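Local structure of type IV pilus biogenesis factor PilY1 (Pseudomonas aeruginosa, 3HX6) at residues A[365-370]-A[433-439]; A[58-62]-A[74-78]; A[493-498]-A[549-555]. The protein primes type IV pilus assembly, mediates adhesion to host cells, and binds calcium, which appears to regulate PilT-driven retraction and twitching motility. The protein carries 3 engineered substitutions. All coordinates share one frame; numbering follows the deposited sequence.

Contact 1: A[365-370]-A[433-439]; sequences AQTLYG and GWYLDFM
The indole of W434 lies flat over G370, its partner in a hydrogen-bonded antiparallel pair, and the glycine CA sits 3.7 Å from the centroid of the W434 six-membered ring. W434 adopts the rarer rotamer with CG between backbone N and carbonyl carbon (chi1 51°), which carries the ring across to the opposing strand. Beyond the glycine, L368 meets the rim of the same indole in its plane, L368 CG being 3.7 Å from W434 CZ3. From the corner after the strand, the F438 ring reaches L368 with its CZ atom, 3.6 Å from L368 CB, while W434 NE1 bonds to the carbonyl of P485.

The reverse face is more polar. T367 OG1 is 2.5 Å from D437 OD1, an oxygen that also forms a salt bridge with R389. The single T367 OG1 proton has two acceptors within reach, D437 OD1 and Q326 OE1. The phenol of Y369 bonds to Q326 NE2, and Y435 CB packs 3.6 Å from Y369 CD2.

Between the faces runs the backbone ladder, reciprocal at L368–L436 and G370–W434. It is extended by F438 N donating to Q366 O (2.7 Å, 169°), and a water links Q366 N to F438 O where the chain turns the corner. The chemistry thus divides by face: apolar and aromatic packing around L368, against a buried carboxylate whose charge is probably balanced by R389.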
ATOM      1  N   ALA A 365     -28.883  26.065  -5.743  1.00 19.22           N
ATOM      2  CA  ALA A 365     -28.007  25.025  -5.239  1.00 19.19           C
ATOM      3  C   ALA A 365     -27.426  24.218  -6.388  1.00 19.69           C
ATOM      4  O   ALA A 365     -28.065  24.054  -7.429  1.00 21.17           O
ATOM      5  CB  ALA A 365     -28.783  24.101  -4.318  1.00 17.77           C
ATOM      6  N   GLN A 366     -26.198  23.747  -6.203  1.00 18.81           N
ATOM      7  CA  GLN A 366     -25.566  22.888  -7.186  1.00 17.61           C
ATOM      8  C   GLN A 366     -25.978  21.507  -6.682  1.00 17.70           C
ATOM      9  O   GLN A 366     -26.421  21.376  -5.538  1.00 14.34           O
ATOM     10  CB  GLN A 366     -24.050  23.074  -7.196  1.00 17.62           C
ATOM     11  CG  GLN A 366     -23.629  24.407  -7.796  1.00 17.44           C
ATOM     12  CD  GLN A 366     -24.313  24.689  -9.126  1.00 20.82           C
ATOM     13  OE1 GLN A 366     -24.306  23.855 -10.035  1.00 19.94           O
ATOM     14  NE2 GLN A 366     -24.908  25.868  -9.246  1.00 21.87           N
ATOM     15  N   THR A 367     -25.821  20.479  -7.501  1.00 14.34           N
ATOM     16  CA  THR A 367     -26.314  19.173  -7.100  1.00 13.18           C
ATOM     17  C   THR A 367     -25.442  17.985  -7.472  1.00 13.97           C
ATOM     18  O   THR A 367     -24.674  18.045  -8.429  1.00 12.83           O
ATOM     19  CB  THR A 367     -27.716  18.964  -7.743  1.00 12.55           C
ATOM     20  OG1 THR A 367     -28.525  20.124  -7.500  1.00 12.83           O
ATOM     21  CG2 THR A 367     -28.404  17.733  -7.190  1.00 11.42           C
ATOM     22  N   LEU A 368     -25.574  16.910  -6.699  1.00 12.99           N
ATOM     23  CA  LEU A 368     -24.869  15.659  -6.967  1.00 12.44           C
ATOM     24  C   LEU A 368     -25.969  14.709  -7.424  1.00 13.35           C
ATOM     25  O   LEU A 368     -26.984  14.563  -6.742  1.00 14.89           O
ATOM     26  CB  LEU A 368     -24.217  15.088  -5.708  1.00 11.66           C
ATOM     27  CG  LEU A 368     -23.402  13.817  -6.001  1.00 11.08           C
ATOM     28  CD1 LEU A 368     -22.258  14.159  -6.967  1.00 10.45           C
ATOM     29  CD2 LEU A 368     -22.848  13.231  -4.691  1.00  9.70           C
ATOM     30  N   TYR A 369     -25.774  14.075  -8.575  1.00 12.54           N
ATOM     31  CA  TYR A 369     -26.766  13.156  -9.117  1.00 12.85           C
ATOM     32  C   TYR A 369     -26.244  11.745  -9.277  1.00 12.81           C
ATOM     33  O   TYR A 369     -25.055  11.531  -9.512  1.00 14.15           O
ATOM     34  CB  TYR A 369     -27.244  13.612 -10.506  1.00 12.36           C
ATOM     35  CG  TYR A 369     -27.957  14.943 -10.538  1.00 14.39           C
ATOM     36  CD1 TYR A 369     -27.263  16.119 -10.805  1.00 12.31           C
ATOM     37  CD2 TYR A 369     -29.333  15.022 -10.312  1.00 12.46           C
ATOM     38  CE1 TYR A 369     -27.917  17.347 -10.849  1.00 14.49           C
ATOM     39  CE2 TYR A 369     -30.001  16.245 -10.348  1.00 14.39           C
ATOM     40  CZ  TYR A 369     -29.289  17.402 -10.618  1.00 13.77           C
ATOM     41  OH  TYR A 369     -29.938  18.611 -10.655  1.00 14.80           O
ATOM     42  N   GLY A 370     -27.165  10.794  -9.171  1.00 11.99           N
ATOM     43  CA  GLY A 370     -26.859   9.393  -9.365  1.00 10.94           C
ATOM     44  C   GLY A 370     -27.936   8.912 -10.326  1.00 13.62           C
ATOM     45  O   GLY A 370     -29.076   8.704  -9.918  1.00 11.64           O
ATOM     46  N   GLY A 433     -32.847   6.846  -9.848  1.00 17.13           N
ATOM     47  CA  GLY A 433     -31.648   7.374  -9.235  1.00 16.47           C
ATOM     48  C   GLY A 433     -31.892   8.228  -8.014  1.00 15.48           C
ATOM     49  O   GLY A 433     -32.880   8.058  -7.290  1.00 14.74           O
ATOM     50  N   TRP A 434     -30.980   9.168  -7.803  1.00 12.83           N
ATOM     51  CA  TRP A 434     -31.051  10.046  -6.656  1.00 13.65           C
ATOM     52  C   TRP A 434     -30.351  11.362  -6.931  1.00 13.68           C
ATOM     53  O   TRP A 434     -29.672  11.512  -7.941  1.00 13.13           O
ATOM     54  CB  TRP A 434     -30.387   9.366  -5.453  1.00 12.76           C
ATOM     55  CG  TRP A 434     -28.985   8.816  -5.735  1.00 12.85           C
ATOM     56  CD1 TRP A 434     -28.649   7.515  -5.984  1.00 11.18           C
ATOM     57  CD2 TRP A 434     -27.749   9.550  -5.717  1.00 10.69           C
ATOM     58  NE1 TRP A 434     -27.281   7.388  -6.112  1.00 12.57           N
ATOM     59  CE2 TRP A 434     -26.706   8.622  -5.951  1.00 12.87           C
ATOM     60  CE3 TRP A 434     -27.420  10.898  -5.522  1.00 10.59           C
ATOM     61  CZ2 TRP A 434     -25.359   9.001  -5.990  1.00  9.08           C
ATOM     62  CZ3 TRP A 434     -26.073  11.276  -5.563  1.00  9.33           C
ATOM     63  CH2 TRP A 434     -25.065  10.328  -5.794  1.00 10.25           C
ATOM     64  N   TYR A 435     -30.537  12.317  -6.029  1.00 14.32           N
ATOM     65  CA  TYR A 435     -29.878  13.607  -6.145  1.00 14.35           C
ATOM     66  C   TYR A 435     -29.680  14.180  -4.754  1.00 13.46           C
ATOM     67  O   TYR A 435     -30.390  13.829  -3.818  1.00 11.98           O
ATOM     68  CB  TYR A 435     -30.672  14.583  -7.023  1.00 15.76           C
ATOM     69  CG  TYR A 435     -31.967  15.102  -6.431  1.00 19.48           C
ATOM     70  CD1 TYR A 435     -33.170  14.428  -6.633  1.00 19.66           C
ATOM     71  CD2 TYR A 435     -31.994  16.297  -5.706  1.00 21.44           C
ATOM     72  CE1 TYR A 435     -34.376  14.937  -6.134  1.00 21.21           C
ATOM     73  CE2 TYR A 435     -33.190  16.812  -5.200  1.00 19.91           C
ATOM     74  CZ  TYR A 435     -34.374  16.128  -5.420  1.00 21.74           C
ATOM     75  OH  TYR A 435     -35.554  16.631  -4.926  1.00 24.48           O
ATOM     76  N   LEU A 436     -28.687  15.042  -4.621  1.00 14.48           N
ATOM     77  CA  LEU A 436     -28.376  15.670  -3.351  1.00 13.96           C
ATOM     78  C   LEU A 436     -27.939  17.092  -3.662  1.00 14.85           C
ATOM     79  O   LEU A 436     -26.908  17.290  -4.285  1.00 14.16           O
ATOM     80  CB  LEU A 436     -27.230  14.913  -2.664  1.00 12.25           C
ATOM     81  CG  LEU A 436     -26.609  15.513  -1.395  1.00 14.80           C
ATOM     82  CD1 LEU A 436     -27.629  15.486  -0.264  1.00 14.74           C
ATOM     83  CD2 LEU A 436     -25.363  14.718  -0.998  1.00 17.58           C
ATOM     84  N   ASP A 437     -28.727  18.081  -3.254  1.00 16.08           N
ATOM     85  CA  ASP A 437     -28.343  19.464  -3.498  1.00 17.49           C
ATOM     86  C   ASP A 437     -27.250  19.808  -2.490  1.00 17.55           C
ATOM     87  O   ASP A 437     -27.331  19.433  -1.314  1.00 17.77           O
ATOM     88  CB  ASP A 437     -29.540  20.409  -3.329  1.00 19.07           C
ATOM     89  CG  ASP A 437     -30.551  20.291  -4.466  1.00 21.46           C
ATOM     90  OD1 ASP A 437     -30.173  20.500  -5.637  1.00 22.29           O
ATOM     91  OD2 ASP A 437     -31.730  19.989  -4.190  1.00 24.62           O
ATOM     92  N   PHE A 438     -26.213  20.494  -2.958  1.00 15.54           N
ATOM     93  CA  PHE A 438     -25.115  20.876  -2.084  1.00 13.48           C
ATOM     94  C   PHE A 438     -25.528  22.067  -1.227  1.00 14.53           C
ATOM     95  O   PHE A 438     -25.286  23.226  -1.575  1.00 11.93           O
ATOM     96  CB  PHE A 438     -23.876  21.210  -2.911  1.00 12.77           C
ATOM     97  CG  PHE A 438     -23.240  20.007  -3.551  1.00 13.79           C
ATOM     98  CD1 PHE A 438     -22.770  18.957  -2.770  1.00 14.18           C
ATOM     99  CD2 PHE A 438     -23.119  19.921  -4.929  1.00 14.11           C
ATOM    100  CE1 PHE A 438     -22.187  17.835  -3.354  1.00 13.16           C
ATOM    101  CE2 PHE A 438     -22.538  18.803  -5.526  1.00 14.92           C
ATOM    102  CZ  PHE A 438     -22.071  17.759  -4.735  1.00 13.03           C
ATOM    103  N   MET A 439     -26.174  21.757  -0.111  1.00 15.00           N
ATOM    104  CA  MET A 439     -26.647  22.767   0.820  1.00 16.95           C
ATOM    105  C   MET A 439     -27.113  22.064   2.083  1.00 17.56           C
ATOM    106  O   MET A 439     -27.717  20.989   2.021  1.00 17.25           O
ATOM    107  CB  MET A 439     -27.814  23.556   0.207  1.00 17.60           C
ATOM    108  CG  MET A 439     -29.073  22.723  -0.063  1.00 16.90           C
ATOM    109  SD  MET A 439     -30.335  23.653  -0.963  1.00 25.16           S
ATOM    110  CE  MET A 439     -31.695  22.439  -1.078  1.00 19.73           C
TER
HETATM  111  O   HOH W   1     -24.919  24.509  -3.745  1.00 16.95           O

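Contact 2: A[58-62]-A[74-78]; sequences AQYLT and YSTFA
A58 brings its methyl group against both the phenol and the helix of the second segment: A58 CB is 3.2 Å from Y74 OH and 3.8 Å from A78 CB. A water bridges the two backbones, accepting from A58 N and donating to A78 O. At Q59 the backbone N turns to D144, whose carboxylate also bonds to Y74 OH.

Y60 supplies the direct polar link. Its backbone N donates to Y74 OH over 2.9 Å and nearly straight at 165°, so the phenol oxygen is gripped by two partners, Y60 N and D144. The side chains of Y60 and Y74 cross at about a right angle, with Y60 CD2 3.9 Å from Y74 CZ. Y60 O lies in the plane of the Y74 ring at its edge, 3.2 Å from Y74 CE2. With CG anti to the backbone N (chi1 -160°), the Y74 ring extends from the helix to this loop.

L61 occupies the N-cap position of helix 62-65, and T62 follows as the last point of contact. The T62 hydroxyl meets the edge of the Y74 ring, T62 OG1 being 3.6 Å from Y74 CD2, and also lies 3.5 Å from S75 CA. The whole forms part of an excursion with two short helices between strands 54-55 and 87-91, tied through D144 to strand 141-147 of the next four-stranded antiparallel sheet, an arrangement of sheets typical of beta-propeller blades.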
ATOM      1  N   ALA A  58       5.594   2.545 -13.007  1.00 30.13           N
ATOM      2  CA  ALA A  58       4.639   2.278 -14.074  1.00 28.18           C
ATOM      3  C   ALA A  58       3.261   2.478 -13.454  1.00 27.56           C
ATOM      4  O   ALA A  58       3.046   2.165 -12.282  1.00 26.68           O
ATOM      5  CB  ALA A  58       4.790   0.855 -14.580  1.00 24.84           C
ATOM      6  N   GLN A  59       2.333   3.003 -14.241  1.00 26.48           N
ATOM      7  CA  GLN A  59       0.994   3.270 -13.748  1.00 27.29           C
ATOM      8  C   GLN A  59       0.120   2.044 -13.525  1.00 26.37           C
ATOM      9  O   GLN A  59      -0.678   2.016 -12.593  1.00 24.93           O
ATOM     10  CB  GLN A  59       0.280   4.237 -14.698  1.00 28.11           C
ATOM     11  CG  GLN A  59      -1.221   4.330 -14.479  1.00 29.31           C
ATOM     12  CD  GLN A  59      -1.880   5.365 -15.370  1.00 30.39           C
ATOM     13  OE1 GLN A  59      -1.481   5.560 -16.518  1.00 29.36           O
ATOM     14  NE2 GLN A  59      -2.911   6.021 -14.848  1.00 31.47           N
ATOM     15  N   TYR A  60       0.273   1.026 -14.363  1.00 27.45           N
ATOM     16  CA  TYR A  60      -0.572  -0.159 -14.252  1.00 26.94           C
ATOM     17  C   TYR A  60       0.126  -1.406 -13.732  1.00 27.63           C
ATOM     18  O   TYR A  60       1.344  -1.444 -13.574  1.00 26.35           O
ATOM     19  CB  TYR A  60      -1.181  -0.493 -15.621  1.00 28.24           C
ATOM     20  CG  TYR A  60      -1.685   0.700 -16.410  1.00 29.78           C
ATOM     21  CD1 TYR A  60      -2.713   1.506 -15.922  1.00 31.77           C
ATOM     22  CD2 TYR A  60      -1.128   1.025 -17.648  1.00 28.98           C
ATOM     23  CE1 TYR A  60      -3.175   2.612 -16.651  1.00 31.87           C
ATOM     24  CE2 TYR A  60      -1.581   2.123 -18.383  1.00 30.42           C
ATOM     25  CZ  TYR A  60      -2.603   2.915 -17.878  1.00 32.30           C
ATOM     26  OH  TYR A  60      -3.036   4.022 -18.587  1.00 32.87           O
ATOM     27  N   LEU A  61      -0.682  -2.425 -13.461  1.00 27.51           N
ATOM     28  CA  LEU A  61      -0.174  -3.711 -13.021  1.00 27.70           C
ATOM     29  C   LEU A  61      -0.070  -4.494 -14.315  1.00 26.72           C
ATOM     30  O   LEU A  61      -0.986  -4.472 -15.140  1.00 26.86           O
ATOM     31  CB  LEU A  61      -1.156  -4.398 -12.073  1.00 29.35           C
ATOM     32  CG  LEU A  61      -1.282  -3.802 -10.669  1.00 31.44           C
ATOM     33  CD1 LEU A  61      -2.231  -4.657  -9.853  1.00 30.83           C
ATOM     34  CD2 LEU A  61       0.087  -3.738  -9.999  1.00 31.45           C
ATOM     35  N   THR A  62       1.048  -5.179 -14.497  1.00 24.84           N
ATOM     36  CA  THR A  62       1.272  -5.938 -15.710  1.00 23.34           C
ATOM     37  C   THR A  62       0.126  -6.845 -16.152  1.00 23.56           C
ATOM     38  O   THR A  62      -0.193  -6.895 -17.338  1.00 22.14           O
ATOM     39  CB  THR A  62       2.556  -6.768 -15.595  1.00 21.46           C
ATOM     40  OG1 THR A  62       3.675  -5.880 -15.491  1.00 21.72           O
ATOM     41  CG2 THR A  62       2.733  -7.651 -16.818  1.00 21.51           C
ATOM     42  N   TYR A  74       4.846  -5.095 -21.051  1.00 24.92           N
ATOM     43  CA  TYR A  74       4.700  -4.165 -19.941  1.00 25.98           C
ATOM     44  C   TYR A  74       5.602  -4.479 -18.755  1.00 26.99           C
ATOM     45  O   TYR A  74       6.103  -3.564 -18.103  1.00 27.19           O
ATOM     46  CB  TYR A  74       3.246  -4.099 -19.466  1.00 23.31           C
ATOM     47  CG  TYR A  74       2.940  -2.839 -18.681  1.00 21.88           C
ATOM     48  CD1 TYR A  74       2.887  -1.594 -19.317  1.00 19.11           C
ATOM     49  CD2 TYR A  74       2.737  -2.880 -17.300  1.00 20.06           C
ATOM     50  CE1 TYR A  74       2.643  -0.423 -18.598  1.00 19.27           C
ATOM     51  CE2 TYR A  74       2.494  -1.710 -16.570  1.00 21.24           C
ATOM     52  CZ  TYR A  74       2.449  -0.486 -17.228  1.00 19.47           C
ATOM     53  OH  TYR A  74       2.225   0.674 -16.514  1.00 18.77           O
ATOM     54  N   SER A  75       5.817  -5.761 -18.471  1.00 28.52           N
ATOM     55  CA  SER A  75       6.667  -6.135 -17.343  1.00 31.71           C
ATOM     56  C   SER A  75       8.061  -5.521 -17.465  1.00 31.33           C
ATOM     57  O   SER A  75       8.616  -5.049 -16.475  1.00 31.90           O
ATOM     58  CB  SER A  75       6.784  -7.656 -17.227  1.00 32.02           C
ATOM     59  OG  SER A  75       7.517  -8.184 -18.314  1.00 37.51           O
ATOM     60  N   THR A  76       8.626  -5.522 -18.672  1.00 31.28           N
ATOM     61  CA  THR A  76       9.953  -4.945 -18.868  1.00 32.48           C
ATOM     62  C   THR A  76       9.889  -3.421 -18.762  1.00 31.51           C
ATOM     63  O   THR A  76      10.850  -2.775 -18.342  1.00 31.47           O
ATOM     64  CB  THR A  76      10.566  -5.342 -20.234  1.00 33.66           C
ATOM     65  OG1 THR A  76       9.706  -4.919 -21.294  1.00 39.89           O
ATOM     66  CG2 THR A  76      10.755  -6.850 -20.317  1.00 36.92           C
ATOM     67  N   PHE A  77       8.753  -2.848 -19.145  1.00 28.72           N
ATOM     68  CA  PHE A  77       8.579  -1.405 -19.052  1.00 25.64           C
ATOM     69  C   PHE A  77       8.460  -1.047 -17.580  1.00 24.76           C
ATOM     70  O   PHE A  77       9.067  -0.092 -17.111  1.00 23.95           O
ATOM     71  CB  PHE A  77       7.304  -0.961 -19.763  1.00 24.88           C
ATOM     72  CG  PHE A  77       7.030   0.515 -19.647  1.00 22.18           C
ATOM     73  CD1 PHE A  77       7.716   1.425 -20.440  1.00 21.99           C
ATOM     74  CD2 PHE A  77       6.093   0.992 -18.738  1.00 21.49           C
ATOM     75  CE1 PHE A  77       7.466   2.793 -20.335  1.00 21.84           C
ATOM     76  CE2 PHE A  77       5.838   2.353 -18.626  1.00 17.87           C
ATOM     77  CZ  PHE A  77       6.528   3.253 -19.426  1.00 20.42           C
ATOM     78  N   ALA A  78       7.654  -1.818 -16.860  1.00 25.84           N
ATOM     79  CA  ALA A  78       7.446  -1.585 -15.435  1.00 29.85           C
ATOM     80  C   ALA A  78       8.777  -1.692 -14.699  1.00 31.89           C
ATOM     81  O   ALA A  78       9.116  -0.834 -13.879  1.00 32.59           O
ATOM     82  CB  ALA A  78       6.451  -2.599 -14.878  1.00 29.18           C
TER
HETATM   83  O   HOH W   2       7.443   0.485 -12.266  1.00 27.55           O

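Contact 3: A[493-498]-A[549-555]; sequences FTVFDL and LTVNPGP
F496 packs against V551 and L549 in the buried part of this contact, where F496 CD1 is 3.7 Å from V551 CG1 and 3.9 Å from L549 CD1. The F496 and V551 side chains lie side by side and point the same way, whereas L549 crosses the ring obliquely and also meets L498. Two backbone bonds hold this part together around the single bridge between F496 and V551: N552 N donates to V495 O over 2.8 Å, and D497 N to T550 O over 3.0 Å.

D497 is the centre of an inverse gamma turn. Its carboxylate is engaged on both oxygens, OD1 by the backbone N of Q501 and OD2 by that of G502, and a water donates to OD2 while accepting from T550 N.

Toward the C-terminal end of the model the contact stays close-packed but becomes partly exposed, and its polar bonds weaken. With CG set between its backbone N and carbonyl carbon (chi1 53°), F493 projects its ring at residues 552-555. One face of the ring receives G554 CA, 3.5 Å from the F493 centroid, and then P555 CD, both CH-pi contacts; N552 O approaches the edge instead, 3.2 Å from F493 CE1. The N552 side chain adds two weak bonds, ND2 donating to T494 O and OD1 accepting from G554 N. P555, the last modelled residue, is on the solvent side.

The two segments run roughly antiparallel, and 493-498 borders strand 548-550, an outermost strand of the three-stranded sheet that includes 539-543. V495 and F496 pack on L461 of strand 459-466, and L498 and L549 on T522 of strand 521-524, so the contact joins that small sheet to the large mixed one.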
ATOM      1  N   PHE A 493     -22.261   2.275   7.096  1.00 22.70           N
ATOM      2  CA  PHE A 493     -21.018   1.968   7.786  1.00 19.84           C
ATOM      3  C   PHE A 493     -20.214   3.260   7.822  1.00 20.59           C
ATOM      4  O   PHE A 493     -20.435   4.150   7.000  1.00 19.40           O
ATOM      5  CB  PHE A 493     -20.267   0.874   7.022  1.00 19.45           C
ATOM      6  CG  PHE A 493     -20.054   1.190   5.568  1.00 20.64           C
ATOM      7  CD1 PHE A 493     -18.957   1.938   5.158  1.00 19.21           C
ATOM      8  CD2 PHE A 493     -20.966   0.757   4.611  1.00 19.50           C
ATOM      9  CE1 PHE A 493     -18.767   2.250   3.816  1.00 21.20           C
ATOM     10  CE2 PHE A 493     -20.790   1.062   3.267  1.00 20.18           C
ATOM     11  CZ  PHE A 493     -19.691   1.809   2.867  1.00 21.31           C
ATOM     12  N   THR A 494     -19.299   3.386   8.777  1.00 20.13           N
ATOM     13  CA  THR A 494     -18.510   4.605   8.850  1.00 20.13           C
ATOM     14  C   THR A 494     -17.457   4.560   7.747  1.00 19.83           C
ATOM     15  O   THR A 494     -16.801   3.539   7.528  1.00 18.32           O
ATOM     16  CB  THR A 494     -17.889   4.804  10.270  1.00 22.73           C
ATOM     17  OG1 THR A 494     -16.460   4.870  10.194  1.00 24.31           O
ATOM     18  CG2 THR A 494     -18.315   3.693  11.190  1.00 16.97           C
ATOM     19  N   VAL A 495     -17.329   5.670   7.028  1.00 18.06           N
ATOM     20  CA  VAL A 495     -16.403   5.753   5.908  1.00 18.25           C
ATOM     21  C   VAL A 495     -15.037   6.320   6.252  1.00 18.24           C
ATOM     22  O   VAL A 495     -14.014   5.751   5.875  1.00 19.29           O
ATOM     23  CB  VAL A 495     -17.028   6.596   4.748  1.00 20.35           C
ATOM     24  CG1 VAL A 495     -17.579   7.901   5.294  1.00 22.99           C
ATOM     25  CG2 VAL A 495     -15.984   6.886   3.665  1.00 20.57           C
ATOM     26  N   PHE A 496     -15.023   7.430   6.978  1.00 17.65           N
ATOM     27  CA  PHE A 496     -13.774   8.091   7.321  1.00 18.81           C
ATOM     28  C   PHE A 496     -13.246   7.841   8.722  1.00 18.50           C
ATOM     29  O   PHE A 496     -14.007   7.755   9.683  1.00 18.09           O
ATOM     30  CB  PHE A 496     -13.924   9.610   7.165  1.00 16.60           C
ATOM     31  CG  PHE A 496     -14.363  10.049   5.801  1.00 17.28           C
ATOM     32  CD1 PHE A 496     -13.494   9.983   4.722  1.00 17.03           C
ATOM     33  CD2 PHE A 496     -15.647  10.545   5.600  1.00 17.60           C
ATOM     34  CE1 PHE A 496     -13.892  10.407   3.459  1.00 19.13           C
ATOM     35  CE2 PHE A 496     -16.060  10.973   4.340  1.00 19.23           C
ATOM     36  CZ  PHE A 496     -15.176  10.903   3.267  1.00 19.47           C
ATOM     37  N   ASP A 497     -11.932   7.719   8.831  1.00 20.69           N
ATOM     38  CA  ASP A 497     -11.325   7.595  10.142  1.00 22.93           C
ATOM     39  C   ASP A 497     -11.068   9.051  10.500  1.00 20.71           C
ATOM     40  O   ASP A 497     -10.017   9.600  10.183  1.00 23.69           O
ATOM     41  CB  ASP A 497      -9.998   6.839  10.108  1.00 23.37           C
ATOM     42  CG  ASP A 497      -9.207   7.014  11.396  1.00 27.05           C
ATOM     43  OD1 ASP A 497      -9.844   7.075  12.472  1.00 29.63           O
ATOM     44  OD2 ASP A 497      -7.961   7.090  11.340  1.00 27.72           O
ATOM     45  N   LEU A 498     -12.043   9.683  11.138  1.00 20.23           N
ATOM     46  CA  LEU A 498     -11.922  11.085  11.521  1.00 18.93           C
ATOM     47  C   LEU A 498     -11.159  11.265  12.823  1.00 19.49           C
ATOM     48  O   LEU A 498     -10.749  12.373  13.162  1.00 20.06           O
ATOM     49  CB  LEU A 498     -13.315  11.695  11.675  1.00 16.61           C
ATOM     50  CG  LEU A 498     -14.217  11.639  10.443  1.00 16.02           C
ATOM     51  CD1 LEU A 498     -15.605  12.144  10.805  1.00 15.68           C
ATOM     52  CD2 LEU A 498     -13.606  12.486   9.330  1.00 13.73           C
ATOM     53  N   LEU A 549      -7.198  10.774   4.996  1.00 29.95           N
ATOM     54  CA  LEU A 549      -8.106  10.071   5.885  1.00 27.03           C
ATOM     55  C   LEU A 549      -8.233   8.614   5.474  1.00 26.34           C
ATOM     56  O   LEU A 549      -8.560   8.310   4.327  1.00 24.21           O
ATOM     57  CB  LEU A 549      -9.485  10.733   5.864  1.00 26.30           C
ATOM     58  CG  LEU A 549      -9.552  12.222   6.218  1.00 28.23           C
ATOM     59  CD1 LEU A 549     -10.972  12.721   6.011  1.00 29.51           C
ATOM     60  CD2 LEU A 549      -9.120  12.449   7.657  1.00 27.32           C
ATOM     61  N   THR A 550      -7.949   7.712   6.407  1.00 25.25           N
ATOM     62  CA  THR A 550      -8.081   6.296   6.125  1.00 25.27           C
ATOM     63  C   THR A 550      -9.563   6.111   5.815  1.00 25.51           C
ATOM     64  O   THR A 550     -10.418   6.670   6.502  1.00 25.51           O
ATOM     65  CB  THR A 550      -7.705   5.433   7.354  1.00 26.61           C
ATOM     66  OG1 THR A 550      -6.364   5.735   7.762  1.00 29.28           O
ATOM     67  CG2 THR A 550      -7.800   3.948   7.012  1.00 22.99           C
ATOM     68  N   VAL A 551      -9.873   5.348   4.775  1.00 24.35           N
ATOM     69  CA  VAL A 551     -11.265   5.141   4.412  1.00 23.24           C
ATOM     70  C   VAL A 551     -11.682   3.680   4.368  1.00 22.89           C
ATOM     71  O   VAL A 551     -10.865   2.783   4.163  1.00 21.87           O
ATOM     72  CB  VAL A 551     -11.584   5.780   3.047  1.00 24.32           C
ATOM     73  CG1 VAL A 551     -11.495   7.290   3.151  1.00 23.46           C
ATOM     74  CG2 VAL A 551     -10.615   5.268   1.997  1.00 26.51           C
ATOM     75  N   ASN A 552     -12.972   3.459   4.573  1.00 22.23           N
ATOM     76  CA  ASN A 552     -13.538   2.124   4.544  1.00 24.38           C
ATOM     77  C   ASN A 552     -14.530   2.058   3.386  1.00 23.65           C
ATOM     78  O   ASN A 552     -15.621   2.611   3.460  1.00 21.62           O
ATOM     79  CB  ASN A 552     -14.232   1.821   5.873  1.00 24.84           C
ATOM     80  CG  ASN A 552     -14.990   0.512   5.850  1.00 26.59           C
ATOM     81  OD1 ASN A 552     -14.586  -0.440   5.181  1.00 25.01           O
ATOM     82  ND2 ASN A 552     -16.089   0.452   6.599  1.00 25.75           N
ATOM     83  N   PRO A 553     -14.148   1.379   2.294  1.00 25.54           N
ATOM     84  CA  PRO A 553     -14.978   1.224   1.093  1.00 27.30           C
ATOM     85  C   PRO A 553     -16.297   0.512   1.370  1.00 27.88           C
ATOM     86  O   PRO A 553     -17.210   0.546   0.553  1.00 28.22           O
ATOM     87  CB  PRO A 553     -14.084   0.415   0.152  1.00 27.27           C
ATOM     88  CG  PRO A 553     -12.698   0.742   0.614  1.00 28.39           C
ATOM     89  CD  PRO A 553     -12.851   0.706   2.113  1.00 26.20           C
ATOM     90  N   GLY A 554     -16.388  -0.137   2.523  1.00 31.04           N
ATOM     91  CA  GLY A 554     -17.606  -0.842   2.870  1.00 35.44           C
ATOM     92  C   GLY A 554     -17.332  -2.287   3.236  1.00 39.74           C
ATOM     93  O   GLY A 554     -16.289  -2.834   2.869  1.00 39.61           O
ATOM     94  N   PRO A 555     -18.262  -2.943   3.949  1.00 42.16           N
ATOM     95  CA  PRO A 555     -18.077  -4.343   4.349  1.00 43.74           C
ATOM     96  C   PRO A 555     -17.816  -5.270   3.164  1.00 44.92           C
ATOM     97  O   PRO A 555     -18.003  -4.823   2.011  1.00 46.35           O
ATOM     98  CB  PRO A 555     -19.384  -4.664   5.069  1.00 43.66           C
ATOM     99  CG  PRO A 555     -20.380  -3.813   4.334  1.00 42.68           C
ATOM    100  CD  PRO A 555     -19.640  -2.500   4.221  1.00 42.33           C
TER
HETATM  101  O   HOH W   3      -6.757   8.240   8.987  1.00 34.19           O

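How the contacts relate
Contact 1 is the most buried of the three and a true strand pair, inside the large mixed sheet; contacts 2 and 3 are partly buried, each pairing a loop with a helix (contact 2) or with a strand end and the loop after it (contact 3). Contacts 1 and 3 lie about 22 Å apart between centres, and contact 3 packs on the mixed sheet without sharing a strand with contact 1. Contact 2 lies across the chain's centre from contact 1, and it alone touches the second subunit. Chemistry follows place: a ladder with a buried carboxylate paired outside contact 1 to R389, one phenol-centred bond in contact 2, and in contact 3 a single bridge, then weak amide bonds and close CH-pi contacts.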